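Long-range contact in UDP-glucose 4-epimerase (Campylobacter jejuni subsp. jejuni serotype O:2, PDB 7K3P), which probably interconverts UDP-glucose and UDP-galactose, and their N-acetylated counterparts, by inverting the sugar at C4 with the help of bound NAD: residues Phe191-Arg205 and Thr210-Arg224. The protein carries 2 engineered substitutions. Sequence-based numbering, arbitrary orientation.
Sequences FNVAGACMDYTLGQR and TLLIKVAAECAAGKR. With NAD (nicotinamide-adenine-dinucleotide), chain C.
Asn-192 and Thr-210, with CA atoms 6.6 Å apart, open a contact in which residues 191-205 run beside helix 212-220 until Leu-202 nears Arg-224 just past its C-terminal end (CA atoms 7.0 Å apart). Near the cofactor, a water links the backbone N of Asn-192 to Thr-210 O. Ala-194 CB packs on Ile-213 CG2 (4.1 Å). Lys-214, bent at chi2 (64°), brings NZ to Ala-196 O at 3.1 Å; the same ammonium forms a salt bridge with Glu-341 of helix 330-343. One turn along the helix from Lys-214, Glu-218 OE2 accepts from Thr-201 OG1 (2.9 Å) on the syn side but 25° out of the carboxylate plane, while Leu-202 CD1 lies against the carboxylate carbon. The other oxygen, OE1, is gripped side-on by NE and NH2 of Arg-224, in the guanidinium plane. A bend at chi3 (-64°) helps place the end of that guanidinium at Gln-204 O, which accepts from Arg-224 NH1 (2.8 Å) and NH2 (3.2 Å), both in its carbonyl plane; NH2 also reaches Thr-201 O weakly. Glu-218 thus fixes the guanidinium's rotation and probably offsets its charge, so that a carboxylate and an arginine together tie down the turn 201-204, while the segment's other end lines the nicotinamide pocket.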
loop_
_atom_site.group_PDB
_atom_site.type_symbol
_atom_site.label_atom_id
_atom_site.label_comp_id
_atom_site.label_asym_id
_atom_site.label_seq_id
_atom_site.Cartn_x
_atom_site.Cartn_y
_atom_site.Cartn_z
ATOM N N PHE A 191 7.809 19.015 -3.969
ATOM C CA PHE A 191 6.588 19.612 -4.477
ATOM C C PHE A 191 6.640 19.710 -6.001
ATOM O O PHE A 191 7.374 18.965 -6.655
ATOM C CB PHE A 191 6.367 20.977 -3.818
ATOM C CG PHE A 191 5.850 20.876 -2.410
ATOM C CD1 PHE A 191 4.481 20.764 -2.167
ATOM C CD2 PHE A 191 6.725 20.854 -1.331
ATOM C CE1 PHE A 191 3.993 20.652 -0.865
ATOM C CE2 PHE A 191 6.248 20.744 -0.026
ATOM C CZ PHE A 191 4.878 20.645 0.210
ATOM N N ASN A 192 5.880 20.637 -6.566
ATOM C CA ASN A 192 5.712 20.711 -8.010
ATOM C C ASN A 192 7.011 21.082 -8.746
ATOM O O ASN A 192 7.794 21.929 -8.272
ATOM C CB ASN A 192 4.625 21.732 -8.335
ATOM C CG ASN A 192 4.345 21.828 -9.826
ATOM O OD1 ASN A 192 4.649 22.841 -10.470
ATOM N ND2 ASN A 192 3.785 20.763 -10.388
ATOM N N VAL A 193 7.254 20.469 -9.901
ATOM C CA VAL A 193 8.407 20.890 -10.695
ATOM C C VAL A 193 8.005 21.695 -11.930
ATOM O O VAL A 193 7.181 21.259 -12.731
ATOM C CB VAL A 193 9.428 19.748 -10.980
ATOM C CG1 VAL A 193 9.045 18.464 -10.270
ATOM C CG2 VAL A 193 9.676 19.566 -12.463
ATOM N N ALA A 194 8.574 22.892 -12.055
ATOM C CA ALA A 194 8.178 23.823 -13.118
ATOM C C ALA A 194 8.289 23.178 -14.493
ATOM O O ALA A 194 9.249 22.454 -14.767
ATOM C CB ALA A 194 9.016 25.107 -13.054
ATOM N N GLY A 195 7.294 23.420 -15.345
ATOM C CA GLY A 195 7.322 22.899 -16.701
ATOM C C GLY A 195 6.699 21.527 -16.907
ATOM O O GLY A 195 6.617 21.064 -18.041
ATOM N N ALA A 196 6.263 20.863 -15.835
ATOM C CA ALA A 196 5.642 19.541 -16.001
ATOM C C ALA A 196 4.293 19.652 -16.710
ATOM O O ALA A 196 3.451 20.470 -16.329
ATOM C CB ALA A 196 5.494 18.839 -14.673
ATOM N N CYS A 197 4.099 18.842 -17.751
ATOM C CA CYS A 197 2.839 18.820 -18.492
ATOM C C CYS A 197 1.842 17.923 -17.800
ATOM O O CYS A 197 2.023 16.708 -17.741
ATOM C CB CYS A 197 3.032 18.275 -19.905
ATOM S SG CYS A 197 4.170 19.204 -20.899
ATOM N N MET A 198 0.778 18.523 -17.289
ATOM C CA MET A 198 -0.286 17.749 -16.683
ATOM C C MET A 198 -1.591 17.944 -17.446
ATOM O O MET A 198 -1.957 19.066 -17.804
ATOM C CB MET A 198 -0.412 18.096 -15.204
ATOM C CG MET A 198 0.772 17.555 -14.428
ATOM S SD MET A 198 0.869 18.131 -12.745
ATOM C CE MET A 198 2.593 17.788 -12.418
ATOM N N ASP A 199 -2.269 16.835 -17.717
ATOM C CA ASP A 199 -3.454 16.842 -18.560
ATOM C C ASP A 199 -4.706 17.277 -17.804
ATOM O O ASP A 199 -5.701 17.647 -18.419
ATOM C CB ASP A 199 -3.654 15.457 -19.194
ATOM C CG ASP A 199 -2.453 15.017 -20.037
ATOM O OD1 ASP A 199 -1.768 15.899 -20.603
ATOM O OD2 ASP A 199 -2.189 13.792 -20.125
ATOM N N TYR A 200 -4.649 17.254 -16.474
ATOM C CA TYR A 200 -5.836 17.534 -15.664
ATOM C C TYR A 200 -5.856 18.905 -14.992
ATOM O O TYR A 200 -6.810 19.247 -14.297
ATOM C CB TYR A 200 -6.063 16.412 -14.643
ATOM C CG TYR A 200 -6.503 15.137 -15.312
ATOM C CD1 TYR A 200 -5.578 14.275 -15.891
ATOM C CD2 TYR A 200 -7.852 14.821 -15.409
ATOM C CE1 TYR A 200 -5.990 13.118 -16.529
ATOM C CE2 TYR A 200 -8.270 13.673 -16.039
ATOM C CZ TYR A 200 -7.343 12.824 -16.596
ATOM O OH TYR A 200 -7.772 11.680 -17.226
ATOM N N THR A 201 -4.822 19.702 -15.224
ATOM C CA THR A 201 -4.738 21.017 -14.592
ATOM C C THR A 201 -5.600 22.078 -15.288
ATOM O O THR A 201 -6.324 22.824 -14.630
ATOM C CB THR A 201 -3.273 21.511 -14.471
ATOM O OG1 THR A 201 -2.661 21.525 -15.768
ATOM C CG2 THR A 201 -2.481 20.594 -13.557
ATOM N N LEU A 202 -5.528 22.140 -16.616
ATOM C CA LEU A 202 -6.192 23.210 -17.361
ATOM C C LEU A 202 -7.710 23.211 -17.145
ATOM O O LEU A 202 -8.348 24.266 -17.178
ATOM C CB LEU A 202 -5.851 23.134 -18.857
ATOM C CG LEU A 202 -6.142 24.371 -19.721
ATOM C CD1 LEU A 202 -5.328 25.575 -19.260
ATOM C CD2 LEU A 202 -5.865 24.085 -21.188
ATOM N N GLY A 203 -8.276 22.029 -16.906
ATOM C CA GLY A 203 -9.703 21.906 -16.652
ATOM C C GLY A 203 -10.155 22.271 -15.242
ATOM O O GLY A 203 -11.354 22.270 -14.960
ATOM N N GLN A 204 -9.208 22.565 -14.350
ATOM C CA GLN A 204 -9.539 23.052 -13.005
ATOM C C GLN A 204 -9.559 24.579 -13.018
ATOM O O GLN A 204 -8.552 25.221 -13.353
ATOM C CB GLN A 204 -8.512 22.571 -11.975
ATOM C CG GLN A 204 -8.432 21.056 -11.770
ATOM C CD GLN A 204 -7.281 20.652 -10.844
ATOM O OE1 GLN A 204 -7.206 21.094 -9.693
ATOM N NE2 GLN A 204 -6.370 19.824 -11.356
ATOM N N ARG A 205 -10.693 25.165 -12.647
ATOM C CA ARG A 205 -10.842 26.616 -12.722
ATOM C C ARG A 205 -10.071 27.311 -11.601
ATOM O O ARG A 205 -9.529 28.406 -11.792
ATOM C CB ARG A 205 -12.321 26.995 -12.670
ATOM C CG ARG A 205 -12.635 28.401 -13.165
ATOM C CD ARG A 205 -14.153 28.605 -13.316
ATOM N NE ARG A 205 -14.727 27.714 -14.328
ATOM C CZ ARG A 205 -15.221 26.500 -14.079
ATOM N NH1 ARG A 205 -15.221 26.012 -12.839
ATOM N NH2 ARG A 205 -15.721 25.768 -15.071
ATOM N N THR A 210 -0.244 25.131 -4.964
ATOM C CA THR A 210 0.923 24.301 -5.268
ATOM C C THR A 210 1.132 24.204 -6.783
ATOM O O THR A 210 2.216 23.836 -7.242
ATOM C CB THR A 210 0.786 22.885 -4.675
ATOM O OG1 THR A 210 -0.546 22.419 -4.905
ATOM C CG2 THR A 210 1.041 22.901 -3.185
ATOM N N LEU A 211 0.098 24.552 -7.551
ATOM C CA LEU A 211 0.156 24.504 -9.015
ATOM C C LEU A 211 0.308 25.914 -9.597
ATOM O O LEU A 211 0.045 26.137 -10.788
ATOM C CB LEU A 211 -1.110 23.843 -9.574
ATOM C CG LEU A 211 -1.292 22.356 -9.262
ATOM C CD1 LEU A 211 -2.713 21.863 -9.583
ATOM C CD2 LEU A 211 -0.273 21.575 -10.059
ATOM N N LEU A 212 0.723 26.859 -8.753
ATOM C CA LEU A 212 0.814 28.274 -9.151
ATOM C C LEU A 212 1.658 28.544 -10.408
ATOM O O LEU A 212 1.251 29.306 -11.285
ATOM C CB LEU A 212 1.327 29.124 -7.989
ATOM C CG LEU A 212 1.841 30.513 -8.394
ATOM C CD1 LEU A 212 0.707 31.416 -8.850
ATOM C CD2 LEU A 212 2.622 31.153 -7.265
ATOM N N ILE A 213 2.831 27.927 -10.497
ATOM C CA ILE A 213 3.667 28.118 -11.682
ATOM C C ILE A 213 3.005 27.556 -12.950
ATOM O O ILE A 213 3.050 28.184 -14.014
ATOM C CB ILE A 213 5.063 27.526 -11.499
ATOM C CG1 ILE A 213 5.760 28.207 -10.323
ATOM C CG2 ILE A 213 5.888 27.711 -12.757
ATOM C CD1 ILE A 213 7.269 28.339 -10.494
ATOM N N LYS A 214 2.387 26.383 -12.835
ATOM C CA LYS A 214 1.680 25.794 -13.974
ATOM C C LYS A 214 0.558 26.732 -14.448
ATOM O O LYS A 214 0.441 27.024 -15.638
ATOM C CB LYS A 214 1.133 24.407 -13.615
ATOM C CG LYS A 214 0.397 23.688 -14.752
ATOM C CD LYS A 214 1.322 23.376 -15.927
ATOM C CE LYS A 214 0.653 22.442 -16.936
ATOM N NZ LYS A 214 1.561 22.138 -18.087
ATOM N N VAL A 215 -0.243 27.224 -13.508
ATOM C CA VAL A 215 -1.334 28.146 -13.829
ATOM C C VAL A 215 -0.809 29.439 -14.468
ATOM O O VAL A 215 -1.341 29.919 -15.475
ATOM C CB VAL A 215 -2.153 28.487 -12.564
ATOM C CG1 VAL A 215 -3.089 29.660 -12.818
ATOM C CG2 VAL A 215 -2.926 27.276 -12.091
ATOM N N ALA A 216 0.237 30.000 -13.875
ATOM C CA ALA A 216 0.859 31.206 -14.413
ATOM C C ALA A 216 1.343 30.972 -15.849
ATOM O O ALA A 216 1.125 31.802 -16.726
ATOM C CB ALA A 216 2.007 31.652 -13.522
ATOM N N ALA A 217 1.999 29.837 -16.074
ATOM C CA ALA A 217 2.459 29.442 -17.403
ATOM C C ALA A 217 1.295 29.263 -18.384
ATOM O O ALA A 217 1.377 29.689 -19.554
ATOM C CB ALA A 217 3.296 28.159 -17.321
ATOM N N GLU A 218 0.215 28.633 -17.915
ATOM C CA GLU A 218 -0.971 28.424 -18.753
ATOM C C GLU A 218 -1.602 29.754 -19.188
ATOM O O GLU A 218 -2.040 29.895 -20.334
ATOM C CB GLU A 218 -2.005 27.530 -18.043
ATOM C CG GLU A 218 -1.638 26.037 -17.964
ATOM C CD GLU A 218 -2.648 25.221 -17.152
ATOM O OE1 GLU A 218 -3.454 25.827 -16.410
ATOM O OE2 GLU A 218 -2.634 23.975 -17.250
ATOM N N CYS A 219 -1.649 30.722 -18.272
ATOM C CA CYS A 219 -2.172 32.058 -18.588
ATOM C C CYS A 219 -1.274 32.776 -19.593
ATOM O O CYS A 219 -1.750 33.371 -20.555
ATOM C CB CYS A 219 -2.293 32.918 -17.323
ATOM S SG CYS A 219 -3.612 32.432 -16.188
ATOM N N ALA A 220 0.030 32.725 -19.338
ATOM C CA ALA A 220 1.013 33.380 -20.193
ATOM C C ALA A 220 1.012 32.785 -21.596
ATOM O O ALA A 220 1.345 33.468 -22.562
ATOM C CB ALA A 220 2.399 33.287 -19.579
ATOM N N ALA A 221 0.641 31.513 -21.710
ATOM C CA ALA A 221 0.623 30.859 -23.013
ATOM C C ALA A 221 -0.730 31.013 -23.717
ATOM O O ALA A 221 -0.938 30.460 -24.799
ATOM C CB ALA A 221 1.000 29.394 -22.880
ATOM N N GLY A 222 -1.640 31.767 -23.105
ATOM C CA GLY A 222 -2.949 32.007 -23.690
ATOM C C GLY A 222 -3.888 30.825 -23.569
ATOM O O GLY A 222 -4.907 30.758 -24.265
ATOM N N LYS A 223 -3.554 29.889 -22.682
ATOM C CA LYS A 223 -4.364 28.687 -22.498
ATOM C C LYS A 223 -5.452 28.897 -21.448
ATOM O O LYS A 223 -6.547 28.341 -21.537
ATOM C CB LYS A 223 -3.486 27.505 -22.089
ATOM C CG LYS A 223 -2.582 26.969 -23.189
ATOM C CD LYS A 223 -1.939 25.666 -22.734
ATOM C CE LYS A 223 -0.895 25.178 -23.721
ATOM N NZ LYS A 223 -0.170 23.977 -23.198
ATOM N N ARG A 224 -5.130 29.696 -20.444
ATOM C CA ARG A 224 -6.042 29.953 -19.350
ATOM C C ARG A 224 -6.352 31.439 -19.352
ATOM O O ARG A 224 -5.460 32.274 -19.528
ATOM C CB ARG A 224 -5.400 29.526 -18.025
ATOM C CG ARG A 224 -6.234 29.823 -16.798
ATOM C CD ARG A 224 -5.502 29.396 -15.541
ATOM N NE ARG A 224 -5.290 27.947 -15.498
ATOM C CZ ARG A 224 -6.157 27.078 -14.980
ATOM N NH1 ARG A 224 -7.302 27.508 -14.464
ATOM N NH2 ARG A 224 -5.886 25.777 -14.979
HETATM P PA NAD C . 6.439 11.884 -16.528
HETATM O O1A NAD C . 5.060 11.418 -16.929
HETATM O O2A NAD C . 6.973 12.882 -17.515
HETATM O O5B NAD C . 7.455 10.677 -16.493
HETATM C C5B NAD C . 6.943 9.391 -16.291
HETATM C C4B NAD C . 7.584 8.454 -17.237
HETATM O O4B NAD C . 7.389 7.121 -16.861
HETATM C C3B NAD C . 7.010 8.628 -18.677
HETATM O O3B NAD C . 7.989 8.851 -19.762
HETATM C C2B NAD C . 6.071 7.407 -18.829
HETATM O O2B NAD C . 5.931 6.988 -20.119
HETATM C C1B NAD C . 6.799 6.429 -17.964
HETATM N N9A NAD C . 5.935 5.329 -17.506
HETATM C C8A NAD C . 4.764 5.444 -16.846
HETATM N N7A NAD C . 4.240 4.231 -16.608
HETATM C C5A NAD C . 5.059 3.295 -17.104
HETATM C C6A NAD C . 5.031 1.892 -17.161
HETATM N N6A NAD C . 3.932 1.169 -16.568
HETATM N N1A NAD C . 6.047 1.222 -17.740
HETATM C C2A NAD C . 7.091 1.860 -18.298
HETATM N N3A NAD C . 7.149 3.233 -18.281
HETATM C C4A NAD C . 6.159 3.966 -17.694
HETATM O O3 NAD C . 6.332 12.508 -15.069
HETATM P PN NAD C . 7.482 13.348 -14.391
HETATM O O1N NAD C . 8.775 13.218 -15.175
HETATM O O2N NAD C . 7.034 14.777 -14.348
HETATM O O5D NAD C . 7.676 12.795 -12.922
HETATM C C5D NAD C . 8.421 11.612 -12.749
HETATM C C4D NAD C . 8.365 11.126 -11.310
HETATM O O4D NAD C . 8.613 12.178 -10.403
HETATM C C3D NAD C . 7.069 10.416 -10.935
HETATM O O3D NAD C . 7.347 9.353 -10.116
HETATM C C2D NAD C . 6.311 11.385 -10.130
HETATM O O2D NAD C . 5.424 10.812 -9.242
HETATM C C1D NAD C . 7.463 12.190 -9.473
HETATM N N1N NAD C . 7.088 13.612 -9.032
HETATM C C2N NAD C . 6.841 14.512 -10.051
HETATM C C3N NAD C . 6.501 15.822 -9.728
HETATM C C7N NAD C . 6.228 16.813 -10.830
HETATM O O7N NAD C . 6.271 16.493 -12.008
HETATM N N7N NAD C . 5.901 18.154 -10.478
HETATM C C4N NAD C . 6.425 16.204 -8.402
HETATM C C5N NAD C . 6.674 15.299 -7.396
HETATM C C6N NAD C . 7.014 13.974 -7.702
HETATM O O HOH W 1 4.217 23.014 -5.379
HETATM O O HOH W 2 3.189 24.704 -9.903
#